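Local coordinates for single-stranded DNA-binding protein (Thermoanaerobacter tengcongensis, PDB 4GS3) that probably binds single-stranded DNA, the chain being the N-terminal oligonucleotide/oligosaccharide-binding (OB) domain of a longer protein, at residues A[10-15]-A[75-80]; A[33-38]-A[55-60]; A[62-67]-A[100-105]. All coordinates share one frame; numbering follows the deposited sequence.

Contact 1: residues A[10-15]-A[75-80]; sequences ENNTVT and EGQLRS
Asn12 grips the backbone of Leu78 at both ends of its amide, an instance of a side chain continuing a strand pairing where the main chain has stopped doing so. Asn12 OD1 accepts from Leu78 N (2.9 Å), the donor lying somewhat off the carbonyl plane. Asn12 ND2 sends a nearly straight bond to Leu78 O (2.9 Å), close to the plane of the amide. Asn12 CG stands anti to the backbone N (chi1 180°), which carries the amide across to Leu78. With an alanine here, Leu78 N and O would probably lose both side-chain mates, and a gap would be likely beside Gln77 CG. Next along, Val14 N bonds to Gly76 O (2.8 Å) and Gly76 N returns to Val14 O (2.9 Å), so that Val14 and Gly76 form an antiparallel hydrogen-bonded pair. This is the seam between strands 14-20 and 71-82, the first and fourth strands of the OB barrel in the usual five-strand numbering. Around it the fit is close: Val14 CG2 rests 3.9 Å from Leu78 CB. Glu75, bent at chi2 (-80°), swings its carboxylate back to Thr13, whose OG1 donates to the anti lone pair of Glu75 OE1 at 2.6 Å. The same OE1 forms a salt bridge with Arg100, which also bonds to Asn12 O. The solvent side is looser, with a water bridging Asn11 OD1 and, weakly, Gln77 NE2. The other end of the Gln77 amide is held more firmly, Arg79 NE donating to Gln77 OE1 at 2.7 Å.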
ATOM      1  N   GLU A  10       9.625  15.111   6.564  1.00 35.08           N
ATOM      2  CA  GLU A  10       8.653  14.535   7.518  1.00 28.18           C
ATOM      3  C   GLU A  10       9.512  13.569   8.411  1.00 22.85           C
ATOM      4  O   GLU A  10      10.605  13.035   8.197  1.00 30.14           O
ATOM      5  CB  GLU A  10       7.382  13.916   7.126  1.00 36.96           C
ATOM      6  CG  GLU A  10       6.124  13.914   7.980  1.00 42.37           C
ATOM      7  CD  GLU A  10       5.364  15.221   8.005  1.00 45.96           C
ATOM      8  OE1 GLU A  10       5.478  15.919   9.052  1.00 51.30           O
ATOM      9  OE2 GLU A  10       4.677  15.499   6.992  1.00 47.59           O
ATOM     10  N   ASN A  11       9.002  13.308   9.590  1.00 16.53           N
ATOM     11  CA  ASN A  11       9.558  12.515  10.620  1.00 12.35           C
ATOM     12  C   ASN A  11       9.180  11.058  10.491  1.00 10.12           C
ATOM     13  O   ASN A  11       9.549  10.255  11.354  1.00 10.79           O
ATOM     14  CB  ASN A  11       9.197  13.011  11.999  1.00 13.64           C
ATOM     15  CG  ASN A  11       7.769  12.818  12.368  1.00 13.78           C
ATOM     16  OD1 ASN A  11       6.961  12.450  11.538  1.00 15.53           O
ATOM     17  ND2 ASN A  11       7.451  13.037  13.658  1.00 15.74           N
ATOM     18  N   ASN A  12       8.439  10.672   9.450  1.00 10.20           N
ATOM     19  CA  ASN A  12       7.947   9.325   9.286  1.00  9.60           C
ATOM     20  C   ASN A  12       7.613   9.194   7.810  1.00 10.09           C
ATOM     21  O   ASN A  12       6.550   9.636   7.357  1.00 11.64           O
ATOM     22  CB  ASN A  12       6.765   9.073  10.187  1.00  9.94           C
ATOM     23  CG  ASN A  12       6.187   7.708  10.080  1.00 10.09           C
ATOM     24  OD1 ASN A  12       6.446   6.988   9.091  1.00 10.95           O
ATOM     25  ND2 ASN A  12       5.419   7.315  11.078  1.00 10.81           N
ATOM     26  N   THR A  13       8.529   8.596   7.043  1.00 10.35           N
ATOM     27  CA  THR A  13       8.334   8.488   5.622  1.00 11.80           C
ATOM     28  C   THR A  13       8.851   7.114   5.189  1.00 10.62           C
ATOM     29  O   THR A  13       9.915   6.686   5.571  1.00 13.47           O
ATOM     30  CB  THR A  13       9.017   9.612   4.853  1.00 15.61           C
ATOM     31  OG1 THR A  13       8.822   9.482   3.439  1.00 19.79           O
ATOM     32  CG2 THR A  13      10.523   9.616   5.128  1.00 21.13           C
ATOM     33  N   VAL A  14       8.078   6.513   4.316  1.00 10.51           N
ATOM     34  CA  VAL A  14       8.373   5.217   3.727  1.00  9.76           C
ATOM     35  C   VAL A  14       8.235   5.349   2.217  1.00  9.97           C
ATOM     36  O   VAL A  14       7.228   5.863   1.744  1.00 12.20           O
ATOM     37  CB  VAL A  14       7.348   4.150   4.206  1.00 11.57           C
ATOM     38  CG1 VAL A  14       7.707   2.776   3.577  1.00 13.53           C
ATOM     39  CG2 VAL A  14       7.340   4.070   5.724  1.00 12.67           C
ATOM     40  N   THR A  15       9.234   4.893   1.476  1.00  9.22           N
ATOM     41  CA  THR A  15       9.137   4.794   0.002  1.00  9.96           C
ATOM     42  C   THR A  15       9.373   3.342  -0.364  1.00  9.51           C
ATOM     43  O   THR A  15      10.378   2.743   0.047  1.00 10.33           O
ATOM     44  CB  THR A  15      10.118   5.726  -0.688  1.00 13.68           C
ATOM     45  OG1 THR A  15       9.842   7.073  -0.303  1.00 19.36           O
ATOM     46  CG2 THR A  15       9.949   5.612  -2.207  1.00 17.25           C
ATOM     47  N   GLU A  75       4.651   6.234  -1.602  1.00 10.84           N
ATOM     48  CA  GLU A  75       5.163   6.989  -0.495  1.00 11.06           C
ATOM     49  C   GLU A  75       4.092   7.005   0.579  1.00 10.53           C
ATOM     50  O   GLU A  75       2.926   7.257   0.285  1.00 11.29           O
ATOM     51  CB  GLU A  75       5.567   8.435  -0.804  1.00 14.18           C
ATOM     52  CG  GLU A  75       6.412   9.050   0.348  1.00 17.72           C
ATOM     53  CD  GLU A  75       5.736   9.564   1.579  1.00 18.11           C
ATOM     54  OE1 GLU A  75       6.325   9.584   2.685  1.00 22.16           O
ATOM     55  OE2 GLU A  75       4.523   9.920   1.485  1.00 19.06           O
ATOM     56  N   GLY A  76       4.468   6.834   1.840  1.00 11.08           N
ATOM     57  CA  GLY A  76       3.516   6.919   2.906  1.00 11.66           C
ATOM     58  C   GLY A  76       4.155   6.958   4.278  1.00 10.90           C
ATOM     59  O   GLY A  76       5.328   7.149   4.415  1.00 15.78           O
ATOM     60  N   GLN A  77       3.303   6.809   5.253  1.00 11.30           N
ATOM     61  CA  GLN A  77       3.628   6.943   6.659  1.00 11.65           C
ATOM     62  C   GLN A  77       3.532   5.576   7.302  1.00 10.39           C
ATOM     63  O   GLN A  77       2.507   4.891   7.097  1.00 12.26           O
ATOM     64  CB  GLN A  77       2.618   7.879   7.322  1.00 13.69           C
ATOM     65  CG  GLN A  77       2.876   8.306   8.741  1.00 14.65           C
ATOM     66  CD  GLN A  77       1.829   9.295   9.243  1.00 16.96           C
ATOM     67  OE1 GLN A  77       0.638   9.066   9.047  1.00 26.46           O
ATOM     68  NE2 GLN A  77       2.258  10.387   9.786  1.00 18.74           N
ATOM     69  N   LEU A  78       4.487   5.146   8.107  1.00  9.82           N
ATOM     70  CA  LEU A  78       4.371   3.872   8.802  1.00  9.43           C
ATOM     71  C   LEU A  78       3.530   4.119  10.055  1.00  9.41           C
ATOM     72  O   LEU A  78       3.935   4.879  10.932  1.00 10.72           O
ATOM     73  CB  LEU A  78       5.732   3.298   9.175  1.00 10.85           C
ATOM     74  CG  LEU A  78       5.771   1.902   9.726  1.00 11.63           C
ATOM     75  CD1 LEU A  78       5.203   0.882   8.731  1.00 13.51           C
ATOM     76  CD2 LEU A  78       7.197   1.493  10.119  1.00 13.58           C
ATOM     77  N   ARG A  79       2.368   3.473  10.116  1.00  9.83           N
ATOM     78  CA  ARG A  79       1.418   3.673  11.194  1.00 10.30           C
ATOM     79  C   ARG A  79       1.210   2.411  11.997  1.00 10.40           C
ATOM     80  O   ARG A  79       1.163   1.305  11.459  1.00 12.10           O
ATOM     81  CB  ARG A  79       0.047   4.125  10.656  1.00 11.11           C
ATOM     82  CG  ARG A  79       0.038   5.494  10.074  1.00 12.14           C
ATOM     83  CD  ARG A  79      -1.395   5.962   9.768  1.00 13.71           C
ATOM     84  NE  ARG A  79      -1.406   7.302   9.243  1.00 15.14           N
ATOM     85  CZ  ARG A  79      -2.538   8.005   9.057  1.00 16.07           C
ATOM     86  NH1 ARG A  79      -3.702   7.474   9.397  1.00 16.70           N
ATOM     87  NH2 ARG A  79      -2.424   9.214   8.549  1.00 20.52           N
ATOM     88  N   SER A  80       1.023   2.609  13.303  1.00 10.40           N
ATOM     89  CA  SER A  80       0.415   1.602  14.141  1.00 11.02           C
ATOM     90  C   SER A  80      -1.015   2.065  14.418  1.00 11.68           C
ATOM     91  O   SER A  80      -1.289   3.263  14.553  1.00 13.54           O
ATOM     92  CB  SER A  80       1.211   1.407  15.428  1.00 11.97           C
ATOM     93  OG  SER A  80       1.310   2.580  16.214  1.00 12.13           O
TER
HETATM   94  O   HOH W   1       4.402  11.438  11.629  1.00 17.25           O

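Contact 2: residues A[33-38]-A[55-60]; sequences EKFFNF and TISNRL
The Phe36 ring presents its edge to the carbonyl O of Ile56, which lies in the ring plane, while Phe36 CE1 approaches CB of Asn58 obliquely (3.8 Å). Phe38 also uses an edge, but on the side chain: its CE1 meets the Ile56 CG2 methyl at 3.9 Å, again in plane. Phe38 can do this because its CG sits between the backbone N and the carbonyl carbon (chi1 67°). Leu24 touches Phe36, Phe38 and Ile56 on this side of the strands. Phe35, on the other side with Asn37, Thr55 and Ser57, slants across the neighbouring strand and brings CE2 to 3.7 Å from Ser57 CB. A flat group of another kind, the carboxylate of Glu33, is reached by a fully extended chain. Glu33 OE2 receives the hydroxyl of Ser57 (OG to OE2, 2.6 Å) through the anti lone pair. Ser57 OG also accepts from Arg59 N, an ST turn, so the hydroxyl is held from two directions just where the strand ends. Arg59 meets Glu33 OE2 with its CG; that oxygen lies at the guanidinium edge, near its plane, with Arg59 NE 4.3 Å from Glu33 OE2, beyond a salt bridge. At the other end Thr55 OG1 donates to Asn37 OD1 (2.7 Å), almost straight in line with its C=O, the side chains lying side by side; Thr55 OG1 bonds to Thr96 as well. Between these ends the backbones pair regularly, Phe36 N to Ile56 O at 2.9 Å and Ile56 N to Phe36 O at 2.8 Å, with Asn58 N to Lys34 O continuing the series. Segments 33-38 and 55-57 run with their N-to-C directions 152° apart, part of the twisted antiparallel hairpin 33-43/49-57 of the OB-fold barrel.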
ATOM      1  N   GLU A  33     -15.659   7.645   3.376  1.00 17.65           N
ATOM      2  CA  GLU A  33     -14.419   7.357   2.631  1.00 18.20           C
ATOM      3  C   GLU A  33     -14.020   5.904   2.775  1.00 18.57           C
ATOM      4  O   GLU A  33     -13.905   5.378   3.864  1.00 21.32           O
ATOM      5  CB  GLU A  33     -13.321   8.323   3.165  1.00 20.77           C
ATOM      6  CG  GLU A  33     -12.000   8.199   2.383  1.00 23.18           C
ATOM      7  CD  GLU A  33     -10.898   9.130   2.810  1.00 25.80           C
ATOM      8  OE1 GLU A  33     -11.062   9.961   3.763  1.00 30.37           O
ATOM      9  OE2 GLU A  33      -9.787   9.174   2.234  1.00 27.04           O
ATOM     10  N   LYS A  34     -13.751   5.210   1.689  1.00 18.34           N
ATOM     11  CA  LYS A  34     -13.436   3.781   1.650  1.00 18.23           C
ATOM     12  C   LYS A  34     -11.908   3.589   1.680  1.00 16.93           C
ATOM     13  O   LYS A  34     -11.173   4.231   0.920  1.00 19.05           O
ATOM     14  CB  LYS A  34     -14.002   3.119   0.410  1.00 21.36           C
ATOM     15  CG  LYS A  34     -15.516   3.228   0.236  1.00 27.24           C
ATOM     16  CD  LYS A  34     -15.921   2.758  -1.166  1.00 34.64           C
ATOM     17  CE  LYS A  34     -17.387   2.341  -1.276  1.00 38.94           C
ATOM     18  NZ  LYS A  34     -18.294   3.527  -1.222  1.00 44.71           N
ATOM     19  N   PHE A  35     -11.448   2.707   2.549  1.00 16.55           N
ATOM     20  CA  PHE A  35     -10.082   2.311   2.684  1.00 15.48           C
ATOM     21  C   PHE A  35      -9.938   0.816   2.354  1.00 15.33           C
ATOM     22  O   PHE A  35     -10.799  -0.013   2.660  1.00 20.14           O
ATOM     23  CB  PHE A  35      -9.513   2.637   4.083  1.00 18.74           C
ATOM     24  CG  PHE A  35      -9.368   4.134   4.300  1.00 19.48           C
ATOM     25  CD1 PHE A  35     -10.497   4.869   4.671  1.00 22.88           C
ATOM     26  CD2 PHE A  35      -8.149   4.759   4.113  1.00 21.00           C
ATOM     27  CE1 PHE A  35     -10.376   6.226   4.867  1.00 26.49           C
ATOM     28  CE2 PHE A  35      -8.066   6.122   4.309  1.00 23.89           C
ATOM     29  CZ  PHE A  35      -9.172   6.854   4.657  1.00 27.61           C
ATOM     30  N   PHE A  36      -8.776   0.533   1.778  1.00 14.01           N
ATOM     31  CA  PHE A  36      -8.421  -0.797   1.346  1.00 13.65           C
ATOM     32  C   PHE A  36      -7.026  -1.163   1.877  1.00 13.10           C
ATOM     33  O   PHE A  36      -6.161  -0.292   1.964  1.00 15.25           O
ATOM     34  CB  PHE A  36      -8.380  -0.871  -0.151  1.00 14.65           C
ATOM     35  CG  PHE A  36      -9.730  -0.593  -0.781  1.00 16.09           C
ATOM     36  CD1 PHE A  36     -10.134   0.723  -0.953  1.00 18.27           C
ATOM     37  CD2 PHE A  36     -10.548  -1.606  -1.131  1.00 17.72           C
ATOM     38  CE1 PHE A  36     -11.361   1.000  -1.494  1.00 22.48           C
ATOM     39  CE2 PHE A  36     -11.791  -1.330  -1.725  1.00 23.29           C
ATOM     40  CZ  PHE A  36     -12.182  -0.037  -1.891  1.00 24.62           C
ATOM     41  N   ASN A  37      -6.839  -2.413   2.183  1.00 12.85           N
ATOM     42  CA  ASN A  37      -5.549  -2.953   2.551  1.00 12.69           C
ATOM     43  C   ASN A  37      -5.065  -3.903   1.470  1.00 11.56           C
ATOM     44  O   ASN A  37      -5.872  -4.602   0.847  1.00 13.92           O
ATOM     45  CB  ASN A  37      -5.713  -3.801   3.834  1.00 15.42           C
ATOM     46  CG  ASN A  37      -6.052  -3.012   5.063  1.00 16.56           C
ATOM     47  OD1 ASN A  37      -5.521  -1.941   5.333  1.00 20.43           O
ATOM     48  ND2 ASN A  37      -6.946  -3.560   5.861  1.00 22.43           N
ATOM     49  N   PHE A  38      -3.749  -3.989   1.264  1.00 10.75           N
ATOM     50  CA  PHE A  38      -3.181  -4.977   0.378  1.00 10.57           C
ATOM     51  C   PHE A  38      -1.726  -5.200   0.786  1.00  9.74           C
ATOM     52  O   PHE A  38      -1.140  -4.385   1.485  1.00 11.18           O
ATOM     53  CB  PHE A  38      -3.293  -4.597  -1.091  1.00 11.48           C
ATOM     54  CG  PHE A  38      -2.501  -3.416  -1.533  1.00 11.46           C
ATOM     55  CD1 PHE A  38      -2.984  -2.128  -1.382  1.00 12.86           C
ATOM     56  CD2 PHE A  38      -1.266  -3.578  -2.127  1.00 11.94           C
ATOM     57  CE1 PHE A  38      -2.294  -1.035  -1.840  1.00 13.70           C
ATOM     58  CE2 PHE A  38      -0.558  -2.485  -2.591  1.00 12.92           C
ATOM     59  CZ  PHE A  38      -1.092  -1.219  -2.453  1.00 14.09           C
ATOM     60  N   THR A  55      -2.081   0.418   3.267  1.00  9.94           N
ATOM     61  CA  THR A  55      -3.454   0.897   3.393  1.00 11.07           C
ATOM     62  C   THR A  55      -3.609   2.093   2.498  1.00 10.81           C
ATOM     63  O   THR A  55      -2.746   2.979   2.519  1.00 12.54           O
ATOM     64  CB  THR A  55      -3.806   1.233   4.836  1.00 12.67           C
ATOM     65  OG1 THR A  55      -3.705   0.039   5.625  1.00 14.14           O
ATOM     66  CG2 THR A  55      -5.200   1.867   4.965  1.00 17.02           C
ATOM     67  N   ILE A  56      -4.679   2.127   1.726  1.00 11.86           N
ATOM     68  CA  ILE A  56      -4.887   3.211   0.818  1.00 12.46           C
ATOM     69  C   ILE A  56      -6.348   3.587   0.746  1.00 12.70           C
ATOM     70  O   ILE A  56      -7.253   2.744   0.728  1.00 14.91           O
ATOM     71  CB  ILE A  56      -4.327   2.802  -0.562  1.00 15.28           C
ATOM     72  CG1 ILE A  56      -4.313   3.994  -1.504  1.00 16.78           C
ATOM     73  CG2 ILE A  56      -5.064   1.605  -1.185  1.00 17.57           C
ATOM     74  CD1 ILE A  56      -3.296   3.812  -2.646  1.00 19.92           C
ATOM     75  N   SER A  57      -6.577   4.898   0.673  1.00 13.78           N
ATOM     76  CA  SER A  57      -7.883   5.476   0.431  1.00 15.85           C
ATOM     77  C   SER A  57      -8.250   5.369  -1.041  1.00 16.01           C
ATOM     78  O   SER A  57      -7.414   5.558  -1.904  1.00 17.23           O
ATOM     79  CB  SER A  57      -7.862   6.953   0.750  1.00 19.23           C
ATOM     80  OG  SER A  57      -9.091   7.536   0.357  1.00 21.43           O
ATOM     81  N   ASN A  58      -9.521   5.124  -1.318  1.00 19.03           N
ATOM     82  CA  ASN A  58      -9.860   5.115  -2.746  1.00 26.09           C
ATOM     83  C   ASN A  58      -9.811   6.524  -3.320  1.00 25.54           C
ATOM     84  O   ASN A  58      -9.790   6.581  -4.533  1.00 31.64           O
ATOM     85  CB  ASN A  58     -11.176   4.467  -3.098  1.00 33.04           C
ATOM     86  CG  ASN A  58     -12.380   5.206  -2.613  1.00 35.28           C
ATOM     87  OD1 ASN A  58     -12.257   6.031  -1.719  1.00 37.87           O
ATOM     88  ND2 ASN A  58     -13.520   4.911  -3.172  1.00 47.62           N
ATOM     89  N   ARG A  59      -9.648   7.561  -2.551  1.00 23.78           N
ATOM     90  CA  ARG A  59      -9.320   8.862  -3.150  1.00 25.67           C
ATOM     91  C   ARG A  59      -8.014   8.846  -3.911  1.00 24.78           C
ATOM     92  O   ARG A  59      -7.832   9.630  -4.798  1.00 29.89           O
ATOM     93  CB  ARG A  59      -9.158   9.980  -2.120  1.00 31.02           C
ATOM     94  CG  ARG A  59     -10.088   9.986  -0.964  1.00 37.45           C
ATOM     95  CD  ARG A  59     -10.333  11.344  -0.356  1.00 38.15           C
ATOM     96  NE  ARG A  59     -11.684  11.605  -0.771  1.00 44.25           N
ATOM     97  CZ  ARG A  59     -12.026  12.408  -1.773  1.00 45.60           C
ATOM     98  NH1 ARG A  59     -13.290  12.460  -2.146  1.00 39.00           N
ATOM     99  NH2 ARG A  59     -11.096  13.112  -2.411  1.00 51.98           N
ATOM    100  N   LEU A  60      -7.057   8.019  -3.515  1.00 20.02           N
ATOM    101  CA  LEU A  60      -5.736   8.152  -4.128  1.00 22.40           C
ATOM    102  C   LEU A  60      -5.401   7.386  -5.365  1.00 26.91           C
ATOM    103  O   LEU A  60      -4.319   7.502  -5.955  1.00 32.49           O
ATOM    104  CB  LEU A  60      -4.704   7.581  -3.125  1.00 24.51           C
ATOM    105  CG  LEU A  60      -4.288   8.578  -2.086  1.00 28.15           C
ATOM    106  CD1 LEU A  60      -3.226   7.882  -1.230  1.00 35.49           C
ATOM    107  CD2 LEU A  60      -3.720   9.892  -2.600  1.00 31.25           C
TER

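Contact 3: residues A[62-67]-A[100-105]; sequences EGMNLE and RDISVV
Met64 and Val104 have the nearest CA atoms across the contact, yet these stay 7.3 Å apart, so the irregular 62-67 segment passes the strand at side-chain distance and forms no beta pairing with it. The gap is filled by hydrocarbon and sulfur. Met64 enters with CG between its backbone N and carbonyl carbon (chi1 74°), then bends twice, which lays the chain over the strand. The side chains of Met64 and Val104 slide past each other in opposite directions, Met64 CG 3.8 Å from Val104 CG2; Met64 SD meets Ile102 CG2 (3.8 Å), and the methyl Met64 CE curls round to rest 3.8 Å from Val104 N. Leu66 comes from the inner side. Leu66 CD1 and Ile102 CD1 reach toward each other tip to tip at 4.1 Å, while Leu66 CD2 touches Val104 CG2 at 3.9 Å. Thus Ile102 and Val104, alternate residues of the strand, both turn toward the loop, and Val104 CG2 is shared by both loop side chains. The hydrophobic cluster runs deeper through Leu66 on Leu24, Phe61 and Val72, and Ile102 on Ile74. Asn65 points away; its OD1 accepts from Glu67 N at 3.0 Å, from above the carbonyl plane, giving an Asx turn over Asn65 to Glu67. In many OB folds a helix joins the third and fourth strands and covers one end of the barrel; here a helix-free loop lies in that position. With no polar bond between the segments, the loop is held to this strand by apolar contact, whose cohesion is likely to depend on shape and burial more than on directed bonds.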
ATOM      1  N   GLU A  62      -7.945   6.790  -7.627  1.00 40.89           N
ATOM      2  CA  GLU A  62      -8.834   7.109  -8.722  1.00 46.04           C
ATOM      3  C   GLU A  62      -8.018   7.215 -10.008  1.00 46.63           C
ATOM      4  O   GLU A  62      -6.939   7.801 -10.056  1.00 56.88           O
ATOM      5  CB  GLU A  62      -9.561   8.429  -8.511  1.00 51.50           C
ATOM      6  CG  GLU A  62     -10.906   8.310  -9.238  1.00 54.27           C
ATOM      7  CD  GLU A  62     -11.979   7.831  -8.259  1.00 59.10           C
ATOM      8  OE1 GLU A  62     -12.535   8.730  -7.597  1.00 66.67           O
ATOM      9  OE2 GLU A  62     -12.241   6.614  -8.152  1.00 70.05           O
ATOM     10  N   GLY A  63      -8.517   6.551 -11.016  1.00 45.76           N
ATOM     11  CA  GLY A  63      -7.833   6.531 -12.298  1.00 45.87           C
ATOM     12  C   GLY A  63      -7.021   5.284 -12.531  1.00 44.86           C
ATOM     13  O   GLY A  63      -6.787   4.792 -13.642  1.00 46.65           O
ATOM     14  N   MET A  64      -6.540   4.714 -11.403  1.00 40.59           N
ATOM     15  CA  MET A  64      -5.661   3.585 -11.718  1.00 37.35           C
ATOM     16  C   MET A  64      -6.293   2.293 -11.230  1.00 33.70           C
ATOM     17  O   MET A  64      -7.190   2.204 -10.398  1.00 40.77           O
ATOM     18  CB  MET A  64      -4.285   3.822 -11.149  1.00 40.93           C
ATOM     19  CG  MET A  64      -3.974   3.701  -9.681  1.00 43.98           C
ATOM     20  SD  MET A  64      -3.269   5.179  -8.872  1.00 80.99           S
ATOM     21  CE  MET A  64      -1.942   5.602  -9.961  1.00 40.24           C
ATOM     22  N   ASN A  65      -5.731   1.250 -11.815  1.00 28.68           N
ATOM     23  CA  ASN A  65      -6.110  -0.115 -11.476  1.00 31.31           C
ATOM     24  C   ASN A  65      -4.940  -0.612 -10.643  1.00 27.88           C
ATOM     25  O   ASN A  65      -3.761  -0.441 -11.034  1.00 28.65           O
ATOM     26  CB  ASN A  65      -6.463  -0.909 -12.750  1.00 35.31           C
ATOM     27  CG  ASN A  65      -6.199  -2.400 -12.587  1.00 41.19           C
ATOM     28  OD1 ASN A  65      -5.058  -2.863 -12.408  1.00 44.81           O
ATOM     29  ND2 ASN A  65      -7.307  -3.134 -12.674  1.00 51.69           N
ATOM     30  N   LEU A  66      -5.284  -1.192  -9.496  1.00 24.69           N
ATOM     31  CA  LEU A  66      -4.339  -1.919  -8.669  1.00 19.90           C
ATOM     32  C   LEU A  66      -4.628  -3.429  -8.582  1.00 18.87           C
ATOM     33  O   LEU A  66      -4.592  -4.006  -7.481  1.00 20.40           O
ATOM     34  CB  LEU A  66      -4.328  -1.238  -7.292  1.00 19.92           C
ATOM     35  CG  LEU A  66      -3.929   0.247  -7.340  1.00 20.64           C
ATOM     36  CD1 LEU A  66      -4.063   0.803  -5.907  1.00 24.24           C
ATOM     37  CD2 LEU A  66      -2.545   0.451  -7.914  1.00 23.44           C
ATOM     38  N   GLU A  67      -4.776  -4.100  -9.702  1.00 19.86           N
ATOM     39  CA  GLU A  67      -4.901  -5.546  -9.715  1.00 20.24           C
ATOM     40  C   GLU A  67      -3.577  -6.205  -9.259  1.00 16.98           C
ATOM     41  O   GLU A  67      -2.484  -5.634  -9.379  1.00 16.91           O
ATOM     42  CB  GLU A  67      -5.318  -6.111 -11.046  1.00 27.47           C
ATOM     43  CG  GLU A  67      -6.841  -6.422 -11.165  1.00 38.98           C
ATOM     44  CD  GLU A  67      -7.240  -7.331 -12.302  1.00 42.08           C
ATOM     45  OE1 GLU A  67      -8.416  -7.592 -12.670  1.00 49.67           O
ATOM     46  OE2 GLU A  67      -6.267  -7.866 -12.926  1.00 50.62           O
ATOM     47  N   ARG A 100       0.338   7.933   1.020  1.00 11.62           N
ATOM     48  CA  ARG A 100       0.085   9.333   0.687  1.00 12.42           C
ATOM     49  C   ARG A 100       0.158   9.549  -0.813  1.00 12.34           C
ATOM     50  O   ARG A 100      -0.492  10.494  -1.310  1.00 15.53           O
ATOM     51  CB  ARG A 100       1.097  10.226   1.429  1.00 15.26           C
ATOM     52  CG  ARG A 100       0.725  10.241   2.884  1.00 19.25           C
ATOM     53  CD  ARG A 100       1.592  11.274   3.574  1.00 22.60           C
ATOM     54  NE  ARG A 100       2.999  10.786   3.799  1.00 21.69           N
ATOM     55  CZ  ARG A 100       3.662  10.812   4.952  1.00 18.32           C
ATOM     56  NH1 ARG A 100       4.905  10.378   5.030  1.00 19.61           N
ATOM     57  NH2 ARG A 100       3.115  11.289   6.063  1.00 20.86           N
ATOM     58  N   ASP A 101       0.943   8.786  -1.546  1.00 12.80           N
ATOM     59  CA  ASP A 101       1.107   8.941  -2.966  1.00 14.59           C
ATOM     60  C   ASP A 101       1.339   7.582  -3.542  1.00 13.31           C
ATOM     61  O   ASP A 101       2.011   6.731  -2.938  1.00 14.29           O
ATOM     62  CB  ASP A 101       2.291   9.861  -3.327  1.00 19.03           C
ATOM     63  CG  ASP A 101       2.250  10.009  -4.858  1.00 27.71           C
ATOM     64  OD1 ASP A 101       1.213  10.328  -5.452  1.00 36.18           O
ATOM     65  OD2 ASP A 101       3.244   9.765  -5.540  1.00 42.97           O
ATOM     66  N   ILE A 102       0.737   7.338  -4.710  1.00 13.68           N
ATOM     67  CA  ILE A 102       0.934   6.085  -5.409  1.00 12.98           C
ATOM     68  C   ILE A 102       1.031   6.410  -6.904  1.00 12.85           C
ATOM     69  O   ILE A 102       0.267   7.257  -7.401  1.00 15.16           O
ATOM     70  CB  ILE A 102      -0.126   5.040  -5.103  1.00 15.09           C
ATOM     71  CG1 ILE A 102       0.226   3.618  -5.650  1.00 16.27           C
ATOM     72  CG2 ILE A 102      -1.502   5.476  -5.570  1.00 17.35           C
ATOM     73  CD1 ILE A 102      -0.500   2.484  -4.928  1.00 18.69           C
ATOM     74  N   SER A 103       1.945   5.754  -7.576  1.00 11.41           N
ATOM     75  CA  SER A 103       2.058   5.853  -9.012  1.00 12.16           C
ATOM     76  C   SER A 103       2.254   4.442  -9.570  1.00 11.53           C
ATOM     77  O   SER A 103       3.130   3.699  -9.147  1.00 12.98           O
ATOM     78  CB  SER A 103       3.259   6.702  -9.394  1.00 15.19           C
ATOM     79  OG  SER A 103       3.168   8.016  -8.976  1.00 22.49           O
ATOM     80  N   VAL A 104       1.472   4.096 -10.573  1.00 11.61           N
ATOM     81  CA  VAL A 104       1.617   2.837 -11.303  1.00 11.45           C
ATOM     82  C   VAL A 104       2.726   3.051 -12.310  1.00 10.51           C
ATOM     83  O   VAL A 104       2.759   4.042 -13.025  1.00 12.07           O
ATOM     84  CB  VAL A 104       0.312   2.389 -11.962  1.00 12.84           C
ATOM     85  CG1 VAL A 104       0.514   1.102 -12.745  1.00 13.04           C
ATOM     86  CG2 VAL A 104      -0.801   2.121 -10.925  1.00 15.98           C
ATOM     87  N   VAL A 105       3.644   2.077 -12.393  1.00 10.77           N
ATOM     88  CA  VAL A 105       4.784   2.140 -13.287  1.00 10.75           C
ATOM     89  C   VAL A 105       4.851   0.869 -14.127  1.00 11.25           C
ATOM     90  O   VAL A 105       4.351  -0.187 -13.731  1.00 11.35           O
ATOM     91  CB  VAL A 105       6.089   2.384 -12.519  1.00 11.39           C
ATOM     92  CG1 VAL A 105       6.028   3.716 -11.805  1.00 12.22           C
ATOM     93  CG2 VAL A 105       6.423   1.250 -11.577  1.00 13.04           C
TER

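Contacts 1 and 2 are both seams of one curled sheet, each with antiparallel backbone bonds, but contact 1 lies at the surface and contact 2 is partly buried. Contact 1 accordingly relies on the Asn12 amide, a carboxylate and a water, whereas contact 2 adds aromatic rings to its polar pairs. Contact 3, also partly buried, differs from both: a loop meets a strand through apolar side chains alone. Strand 93-105 ties them together. The bulge at Arg100 and Asp101 faces Glu75 of contact 1, whereas Ile102, next along the strand, packs on Ile56 and Leu60 of contact 2.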